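Local atomic coordinates of AT-less polyketide synthase (Streptomyces platensis subsp. rosaceus, PDB entry 4TKT), a protein that probably catalyses decarboxylative condensation of acyl and malonyl-type extender units as a ketosynthase domain of the isomigrastatin AT-less polyketide synthase. Residues Ser191-Ala196 with Ala366-Leu371; Leu223-Gly228 with Asp245-Gly250; Ile331-Leu336 with Pro394-Ala399. One frame throughout, in Å; residues are numbered along the deposited sequence.

Contact 1 of 3, residues Ser191-Ala196 with Ala366-Leu371; sequences SAIHLA and AGIAGL
One terminal methyl group, CD1 of Ile193, carries the whole meeting with helix 366-380, where it is received by Ile368 and Leu371. The closer of the two approaches is to the Leu371 branch, with Ile193 CD1 lying 3.8 Å from Leu371 CD2 as the side chains slant past each other. Ile368 offers its own end methyl, and the distance from Ile193 CD1 to Ile368 CD1 is 4.2 Å. Ile193 reaches this far because its longer branch is fully extended (chi2 180°), carrying CD1 outward beyond CG1. On the other helix, with CG anti to the backbone N (chi1 177°), Leu371 brings CD2 up to the isoleucine methyl, while Ile368, whose CB bond runs along the interface rather than at the other helix, brings CD1 round to the same methyl.

The helices themselves stay well apart: the nearest pair of CA atoms, those of Ile193 and Ile368, is separated by 8.9 Å. Regular helical bonding fixes the bases of the side chains, as in the 2.8 Å bond from Leu371 N to Gly367 O. Beyond this shell, Ile193 also rests on Ala210 of strand 208-214, and Ile368 touches Tyr18. Helices 188-202 and 366-380 come from the two halves of the ketosynthase, consistent with the buried helical layer at the middle of the thiolase fold.

All three touching residues are buried and aliphatic. This small junction therefore rests on dispersion and the exclusion of water, with no directional bond between the two segments.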
loop_
_atom_site.group_PDB
_atom_site.type_symbol
_atom_site.label_atom_id
_atom_site.label_comp_id
_atom_site.label_asym_id
_atom_site.label_seq_id
_atom_site.Cartn_x
_atom_site.Cartn_y
_atom_site.Cartn_z
ATOM N N SER A 191 -9.484 -8.357 -5.082
ATOM C CA SER A 191 -9.830 -9.764 -4.950
ATOM C C SER A 191 -9.013 -10.404 -3.834
ATOM O O SER A 191 -9.511 -11.257 -3.101
ATOM C CB SER A 191 -9.608 -10.501 -6.267
ATOM O OG SER A 191 -10.456 -9.992 -7.279
ATOM N N ALA A 192 -7.757 -9.985 -3.712
ATOM C CA ALA A 192 -6.887 -10.467 -2.644
ATOM C C ALA A 192 -7.437 -10.054 -1.285
ATOM O O ALA A 192 -7.504 -10.861 -0.357
ATOM C CB ALA A 192 -5.471 -9.942 -2.825
ATOM N N ILE A 193 -7.834 -8.792 -1.181
ATOM C CA ILE A 193 -8.441 -8.272 0.034
ATOM C C ILE A 193 -9.711 -9.044 0.371
ATOM O O ILE A 193 -9.956 -9.388 1.529
ATOM C CB ILE A 193 -8.755 -6.773 -0.108
ATOM C CG1 ILE A 193 -7.446 -5.978 -0.187
ATOM C CG2 ILE A 193 -9.627 -6.294 1.044
ATOM C CD1 ILE A 193 -7.625 -4.487 -0.335
ATOM N N HIS A 194 -10.505 -9.328 -0.654
ATOM C CA HIS A 194 -11.719 -10.116 -0.496
ATOM C C HIS A 194 -11.425 -11.478 0.126
ATOM O O HIS A 194 -12.062 -11.877 1.098
ATOM C CB HIS A 194 -12.409 -10.294 -1.848
ATOM C CG HIS A 194 -13.624 -11.164 -1.796
ATOM N ND1 HIS A 194 -14.838 -10.720 -1.316
ATOM C CD2 HIS A 194 -13.811 -12.455 -2.156
ATOM C CE1 HIS A 194 -15.720 -11.699 -1.386
ATOM N NE2 HIS A 194 -15.123 -12.763 -1.892
ATOM N N LEU A 195 -10.450 -12.185 -0.434
ATOM C CA LEU A 195 -10.080 -13.500 0.072
ATOM C C LEU A 195 -9.448 -13.412 1.457
ATOM O O LEU A 195 -9.650 -14.289 2.296
ATOM C CB LEU A 195 -9.125 -14.192 -0.896
ATOM C CG LEU A 195 -9.713 -14.458 -2.281
ATOM C CD1 LEU A 195 -8.700 -15.155 -3.153
ATOM C CD2 LEU A 195 -10.991 -15.282 -2.179
ATOM N N ALA A 196 -8.681 -12.351 1.690
ATOM C CA ALA A 196 -8.066 -12.128 2.993
ATOM C C ALA A 196 -9.127 -11.948 4.072
ATOM O O ALA A 196 -9.036 -12.541 5.146
ATOM C CB ALA A 196 -7.147 -10.917 2.948
ATOM N N ALA A 366 -4.330 -1.448 -9.019
ATOM C CA ALA A 366 -5.216 -0.287 -9.078
ATOM C C ALA A 366 -6.088 -0.176 -7.835
ATOM O O ALA A 366 -6.372 0.923 -7.360
ATOM C CB ALA A 366 -6.087 -0.349 -10.324
ATOM N N GLY A 367 -6.507 -1.320 -7.310
ATOM C CA GLY A 367 -7.400 -1.344 -6.172
ATOM C C GLY A 367 -6.759 -0.922 -4.865
ATOM O O GLY A 367 -7.410 -0.307 -4.022
ATOM N N ILE A 368 -5.483 -1.249 -4.687
ATOM C CA ILE A 368 -4.805 -0.930 -3.435
ATOM C C ILE A 368 -4.413 0.551 -3.411
ATOM O O ILE A 368 -4.414 1.185 -2.357
ATOM C CB ILE A 368 -3.568 -1.845 -3.204
ATOM C CG1 ILE A 368 -3.071 -1.728 -1.765
ATOM C CG2 ILE A 368 -2.454 -1.561 -4.206
ATOM C CD1 ILE A 368 -4.057 -2.232 -0.745
ATOM N N ALA A 369 -4.112 1.109 -4.579
ATOM C CA ALA A 369 -3.874 2.541 -4.692
ATOM C C ALA A 369 -5.177 3.297 -4.475
ATOM O O ALA A 369 -5.192 4.376 -3.882
ATOM C CB ALA A 369 -3.280 2.880 -6.045
ATOM N N GLY A 370 -6.269 2.716 -4.963
ATOM C CA GLY A 370 -7.590 3.285 -4.789
ATOM C C GLY A 370 -8.014 3.261 -3.334
ATOM O O GLY A 370 -8.614 4.213 -2.838
ATOM N N LEU A 371 -7.702 2.167 -2.648
ATOM C CA LEU A 371 -7.996 2.049 -1.227
ATOM C C LEU A 371 -7.222 3.094 -0.436
ATOM O O LEU A 371 -7.737 3.670 0.519
ATOM C CB LEU A 371 -7.659 0.648 -0.718
ATOM C CG LEU A 371 -7.865 0.432 0.779
ATOM C CD1 LEU A 371 -9.303 0.731 1.162
ATOM C CD2 LEU A 371 -7.487 -0.982 1.176
#

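Contact 2 of 3, residues Leu223-Gly228 with Asp245-Gly250; sequences LMIGEG and DGYVPG
Ile225, near the end of helix 220-227, faces Tyr247 in an irregular stretch of chain, and their CA atoms, 9.1 Å apart, are the closest CA pair across the two segments, so that side chains must span the gap. Ile225 does so with both branches. Its CG2 methyl meets the phenol end of Tyr247, 3.5 Å from Tyr247 OH, approaching the ring obliquely. The other branch goes to the proline: Ile225 CD1 lies 4.0 Å from Pro249 CD and is nearly as close to CG of the same ring. This division follows from the rotamer, in which CG1 sits between the backbone N and the carbonyl carbon (chi1 64°) and CG2 is set beside the N, so that the two methyls diverge toward different partners. Val248, between the two partners, turns its side chain to the far side, as expected of an extended chain.

The hydroxyl of Tyr247 meets Ile225 through a van der Waals contact, while the Tyr247 ring packs edge-to-face with His361, at the position of an active-site histidine in related ketosynthases. Backbone bonds hold the two segments to the chain between them: Ile225 pairs with Ala231, and Tyr247 with Phe230 and Ser232. At the start of 245-250, Asp245 forms a salt bridge with Arg56 and a hydrogen bond with Ser233.

The sequence Asp-Gly-Tyr-Val-Pro-Gly, which runs into strand 252-260, is consistent with the glycine-rich segment that leads into this core strand in ketosynthases. Here it is packed against the short helix that follows strand 208-214, within the N-terminal half of the thiolase fold.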
loop_
_atom_site.group_PDB
_atom_site.type_symbol
_atom_site.label_atom_id
_atom_site.label_comp_id
_atom_site.label_asym_id
_atom_site.label_seq_id
_atom_site.Cartn_x
_atom_site.Cartn_y
_atom_site.Cartn_z
ATOM N N LEU A 223 3.208 -2.644 -26.715
ATOM C CA LEU A 223 2.893 -3.148 -28.046
ATOM C C LEU A 223 1.522 -3.816 -28.043
ATOM O O LEU A 223 0.854 -3.904 -29.072
ATOM C CB LEU A 223 3.961 -4.133 -28.522
ATOM C CG LEU A 223 5.336 -3.558 -28.869
ATOM C CD1 LEU A 223 6.324 -4.675 -29.157
ATOM C CD2 LEU A 223 5.246 -2.611 -30.055
HETATM N N MSE A 224 1.109 -4.277 -26.869
HETATM C CA MSE A 224 -0.146 -4.996 -26.720
HETATM C C MSE A 224 -1.341 -4.052 -26.663
HETATM O O MSE A 224 -2.351 -4.274 -27.333
HETATM C CB MSE A 224 -0.103 -5.858 -25.463
HETATM C CG MSE A 224 -1.256 -6.827 -25.335
HETATM SE SE MSE A 224 -2.040 -6.772 -23.559
HETATM C CE MSE A 224 -3.286 -5.315 -23.839
ATOM N N ILE A 225 -1.228 -3.003 -25.857
ATOM C CA ILE A 225 -2.300 -2.021 -25.745
ATOM C C ILE A 225 -2.383 -1.161 -27.002
ATOM O O ILE A 225 -3.385 -0.488 -27.241
ATOM C CB ILE A 225 -2.115 -1.114 -24.512
ATOM C CG1 ILE A 225 -0.840 -0.282 -24.634
ATOM C CG2 ILE A 225 -2.079 -1.945 -23.247
ATOM C CD1 ILE A 225 -0.621 0.663 -23.464
ATOM N N GLY A 226 -1.325 -1.188 -27.806
ATOM C CA GLY A 226 -1.321 -0.489 -29.076
ATOM C C GLY A 226 -2.079 -1.278 -30.124
ATOM O O GLY A 226 -2.866 -0.725 -30.892
ATOM N N GLU A 227 -1.840 -2.584 -30.147
ATOM C CA GLU A 227 -2.514 -3.469 -31.084
ATOM C C GLU A 227 -4.003 -3.563 -30.768
ATOM O O GLU A 227 -4.842 -3.486 -31.662
ATOM C CB GLU A 227 -1.882 -4.860 -31.049
ATOM C CG GLU A 227 -2.382 -5.794 -32.132
ATOM C CD GLU A 227 -1.946 -7.227 -31.907
ATOM O OE1 GLU A 227 -1.428 -7.850 -32.859
ATOM O OE2 GLU A 227 -2.128 -7.735 -30.780
ATOM N N GLY A 228 -4.321 -3.723 -29.488
ATOM C CA GLY A 228 -5.700 -3.855 -29.056
ATOM C C GLY A 228 -6.419 -2.525 -28.940
ATOM O O GLY A 228 -7.615 -2.484 -28.648
ATOM N N ASP A 245 -10.268 8.099 -24.625
ATOM C CA ASP A 245 -10.285 7.044 -25.636
ATOM C C ASP A 245 -9.334 5.904 -25.289
ATOM O O ASP A 245 -8.704 5.318 -26.169
ATOM C CB ASP A 245 -9.937 7.620 -27.011
ATOM C CG ASP A 245 -8.558 8.256 -27.049
ATOM O OD1 ASP A 245 -7.969 8.491 -25.972
ATOM O OD2 ASP A 245 -8.066 8.529 -28.164
ATOM N N GLY A 246 -9.243 5.592 -24.002
ATOM C CA GLY A 246 -8.378 4.526 -23.537
ATOM C C GLY A 246 -7.779 4.854 -22.184
ATOM O O GLY A 246 -8.219 5.786 -21.513
ATOM N N TYR A 247 -6.770 4.091 -21.781
ATOM C CA TYR A 247 -6.108 4.341 -20.510
ATOM C C TYR A 247 -4.601 4.459 -20.687
ATOM O O TYR A 247 -4.075 4.251 -21.781
ATOM C CB TYR A 247 -6.440 3.237 -19.499
ATOM C CG TYR A 247 -5.904 1.859 -19.836
ATOM C CD1 TYR A 247 -4.613 1.487 -19.480
ATOM C CD2 TYR A 247 -6.698 0.921 -20.485
ATOM C CE1 TYR A 247 -4.122 0.230 -19.774
ATOM C CE2 TYR A 247 -6.214 -0.343 -20.782
ATOM C CZ TYR A 247 -4.926 -0.681 -20.422
ATOM O OH TYR A 247 -4.433 -1.931 -20.713
ATOM N N VAL A 248 -3.919 4.809 -19.601
ATOM C CA VAL A 248 -2.464 4.824 -19.569
ATOM C C VAL A 248 -2.001 3.944 -18.410
ATOM O O VAL A 248 -2.464 4.100 -17.280
ATOM C CB VAL A 248 -1.902 6.261 -19.433
ATOM C CG1 VAL A 248 -2.472 6.966 -18.210
ATOM C CG2 VAL A 248 -0.389 6.247 -19.388
ATOM N N PRO A 249 -1.109 2.985 -18.693
ATOM C CA PRO A 249 -0.665 2.054 -17.650
ATOM C C PRO A 249 0.178 2.739 -16.581
ATOM O O PRO A 249 0.878 3.706 -16.874
ATOM C CB PRO A 249 0.162 1.025 -18.426
ATOM C CG PRO A 249 0.613 1.745 -19.642
ATOM C CD PRO A 249 -0.501 2.685 -20.000
ATOM N N GLY A 250 0.099 2.240 -15.353
ATOM C CA GLY A 250 0.856 2.802 -14.251
ATOM C C GLY A 250 1.467 1.732 -13.367
ATOM O O GLY A 250 0.958 0.614 -13.292
#

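Contact 3 of 3, residues Ile331-Leu336 with Pro394-Ala399; sequences IEIAGL and PDIDFA
Ile396 is the first residue of the 394-399 loop to touch helix 328-340, meeting Ile333 where the CA atoms of the two segments come closest, at 7.5 Å. Both of its methyls take part: Ile396 CD1 lies 3.9 Å from Ile333 CG1, while Ile396 CG2 lies 4.1 Å from Ile333 CG2. The two isoleucine side chains cross at about a right angle. The same CG2 of Ile396 also sits over the centre of the Phe398 ring, 3.9 Å above its plane, so this methyl is shared between the aromatic face and the helix.

Helix 328-340 packs here at the margin of the mixed sheet, with Ile333 also on Ile352 of strand 350-353, an arrangement consistent with the outer helical layer of the C-terminal half of a thiolase fold. The loop brings the chain toward 403-405, the outermost strand on this side.

Two residues further on, Phe398 meets Ile333 with the rim of its ring. Ile333 CD1 comes in near the ring plane, 3.6 Å from Phe398 CE1 and 3.8 Å from CZ. The bend of the isoleucine at chi2 (-57°) swings CD1 to that edge. Phe398 packs further on Phe403 and Leu405 of the edge strand, and the carbonyl of Ala399, next in sequence, accepts a hydrogen bond from Arg347.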
loop_
_atom_site.group_PDB
_atom_site.type_symbol
_atom_site.label_atom_id
_atom_site.label_comp_id
_atom_site.label_asym_id
_atom_site.label_seq_id
_atom_site.Cartn_x
_atom_site.Cartn_y
_atom_site.Cartn_z
ATOM N N ILE A 331 -20.584 3.152 -18.684
ATOM C CA ILE A 331 -21.086 1.878 -18.183
ATOM C C ILE A 331 -20.941 1.789 -16.665
ATOM O O ILE A 331 -21.847 1.319 -15.975
ATOM C CB ILE A 331 -20.360 0.692 -18.854
ATOM C CG1 ILE A 331 -20.950 0.437 -20.242
ATOM C CG2 ILE A 331 -20.471 -0.567 -18.012
ATOM C CD1 ILE A 331 -20.301 -0.715 -20.981
ATOM N N GLU A 332 -19.811 2.262 -16.146
ATOM C CA GLU A 332 -19.571 2.237 -14.708
ATOM C C GLU A 332 -20.596 3.073 -13.949
ATOM O O GLU A 332 -21.094 2.657 -12.902
ATOM C CB GLU A 332 -18.161 2.729 -14.384
ATOM C CG GLU A 332 -17.899 2.838 -12.891
ATOM C CD GLU A 332 -16.434 3.005 -12.556
ATOM O OE1 GLU A 332 -16.059 2.706 -11.404
ATOM O OE2 GLU A 332 -15.659 3.431 -13.438
ATOM N N ILE A 333 -20.911 4.251 -14.477
ATOM C CA ILE A 333 -21.897 5.121 -13.847
ATOM C C ILE A 333 -23.285 4.491 -13.916
ATOM O O ILE A 333 -24.062 4.573 -12.964
ATOM C CB ILE A 333 -21.918 6.512 -14.502
ATOM C CG1 ILE A 333 -20.568 7.198 -14.302
ATOM C CG2 ILE A 333 -23.014 7.372 -13.904
ATOM C CD1 ILE A 333 -20.172 7.323 -12.849
ATOM N N ALA A 334 -23.584 3.850 -15.041
ATOM C CA ALA A 334 -24.841 3.128 -15.197
ATOM C C ALA A 334 -24.956 2.029 -14.145
ATOM O O ALA A 334 -26.029 1.806 -13.582
ATOM C CB ALA A 334 -24.949 2.541 -16.593
ATOM N N GLY A 335 -23.841 1.352 -13.884
ATOM C CA GLY A 335 -23.795 0.297 -12.890
ATOM C C GLY A 335 -24.029 0.828 -11.490
ATOM O O GLY A 335 -24.784 0.246 -10.710
ATOM N N LEU A 336 -23.380 1.943 -11.175
ATOM C CA LEU A 336 -23.530 2.575 -9.873
ATOM C C LEU A 336 -24.950 3.091 -9.662
ATOM O O LEU A 336 -25.510 2.953 -8.576
ATOM C CB LEU A 336 -22.526 3.715 -9.721
ATOM C CG LEU A 336 -21.094 3.309 -9.381
ATOM C CD1 LEU A 336 -20.135 4.449 -9.664
ATOM C CD2 LEU A 336 -21.008 2.892 -7.925
ATOM N N PRO A 394 -19.900 13.476 -22.383
ATOM C CA PRO A 394 -21.242 13.823 -22.873
ATOM C C PRO A 394 -22.278 12.714 -22.680
ATOM O O PRO A 394 -23.472 13.008 -22.604
ATOM C CB PRO A 394 -21.009 14.084 -24.364
ATOM C CG PRO A 394 -19.579 14.476 -24.458
ATOM C CD PRO A 394 -18.874 13.654 -23.425
ATOM N N ASP A 395 -21.830 11.465 -22.601
ATOM C CA ASP A 395 -22.737 10.333 -22.424
ATOM C C ASP A 395 -23.211 10.185 -20.981
ATOM O O ASP A 395 -24.125 9.412 -20.700
ATOM C CB ASP A 395 -22.067 9.029 -22.871
ATOM C CG ASP A 395 -21.825 8.975 -24.367
ATOM O OD1 ASP A 395 -22.501 9.717 -25.113
ATOM O OD2 ASP A 395 -20.961 8.181 -24.797
ATOM N N ILE A 396 -22.588 10.924 -20.068
ATOM C CA ILE A 396 -22.878 10.777 -18.645
ATOM C C ILE A 396 -23.679 11.948 -18.082
ATOM O O ILE A 396 -23.312 13.111 -18.256
ATOM C CB ILE A 396 -21.581 10.627 -17.828
ATOM C CG1 ILE A 396 -20.767 9.436 -18.335
ATOM C CG2 ILE A 396 -21.896 10.469 -16.348
ATOM C CD1 ILE A 396 -19.508 9.183 -17.545
ATOM N N ASP A 397 -24.774 11.626 -17.401
ATOM C CA ASP A 397 -25.612 12.634 -16.763
ATOM C C ASP A 397 -25.474 12.555 -15.246
ATOM O O ASP A 397 -26.190 11.803 -14.586
ATOM C CB ASP A 397 -27.074 12.455 -17.177
ATOM C CG ASP A 397 -27.967 13.570 -16.668
ATOM O OD1 ASP A 397 -27.437 14.638 -16.295
ATOM O OD2 ASP A 397 -29.201 13.380 -16.651
ATOM N N PHE A 398 -24.546 13.334 -14.700
ATOM C CA PHE A 398 -24.296 13.330 -13.263
ATOM C C PHE A 398 -25.381 14.071 -12.496
ATOM O O PHE A 398 -25.591 13.825 -11.309
ATOM C CB PHE A 398 -22.927 13.938 -12.959
ATOM C CG PHE A 398 -21.808 12.939 -12.975
ATOM C CD1 PHE A 398 -21.972 11.691 -12.399
ATOM C CD2 PHE A 398 -20.597 13.242 -13.574
ATOM C CE1 PHE A 398 -20.948 10.766 -12.412
ATOM C CE2 PHE A 398 -19.566 12.321 -13.590
ATOM C CZ PHE A 398 -19.743 11.080 -13.009
ATOM N N ALA A 399 -26.069 14.979 -13.183
ATOM C CA ALA A 399 -27.163 15.732 -12.582
ATOM C C ALA A 399 -28.275 14.797 -12.118
ATOM O O ALA A 399 -28.828 14.968 -11.031
ATOM C CB ALA A 399 -27.704 16.755 -13.565
#

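How the contacts relate
All three contacts are apolar, and in each, one isoleucine of the first segment (Ile193, Ile225 or Ile333) meets two residues of the second. No helix or loop is shared. Contact 1, centred about 10 Å from the centre of the chain, is core packing between helices 188-202 and 366-380. The centres of contacts 2 and 3 lie about 24 Å and 29 Å from the centre of the chain; contact 2 is nevertheless buried, contact 3 only partly. These two set helices 220-227 and 328-340 against irregular chain, adding aromatic residues to the aliphatic ones. Contact 2 is nested within the loop closed by contact 1, whereas contact 3 alternates with contact 1 along the chain.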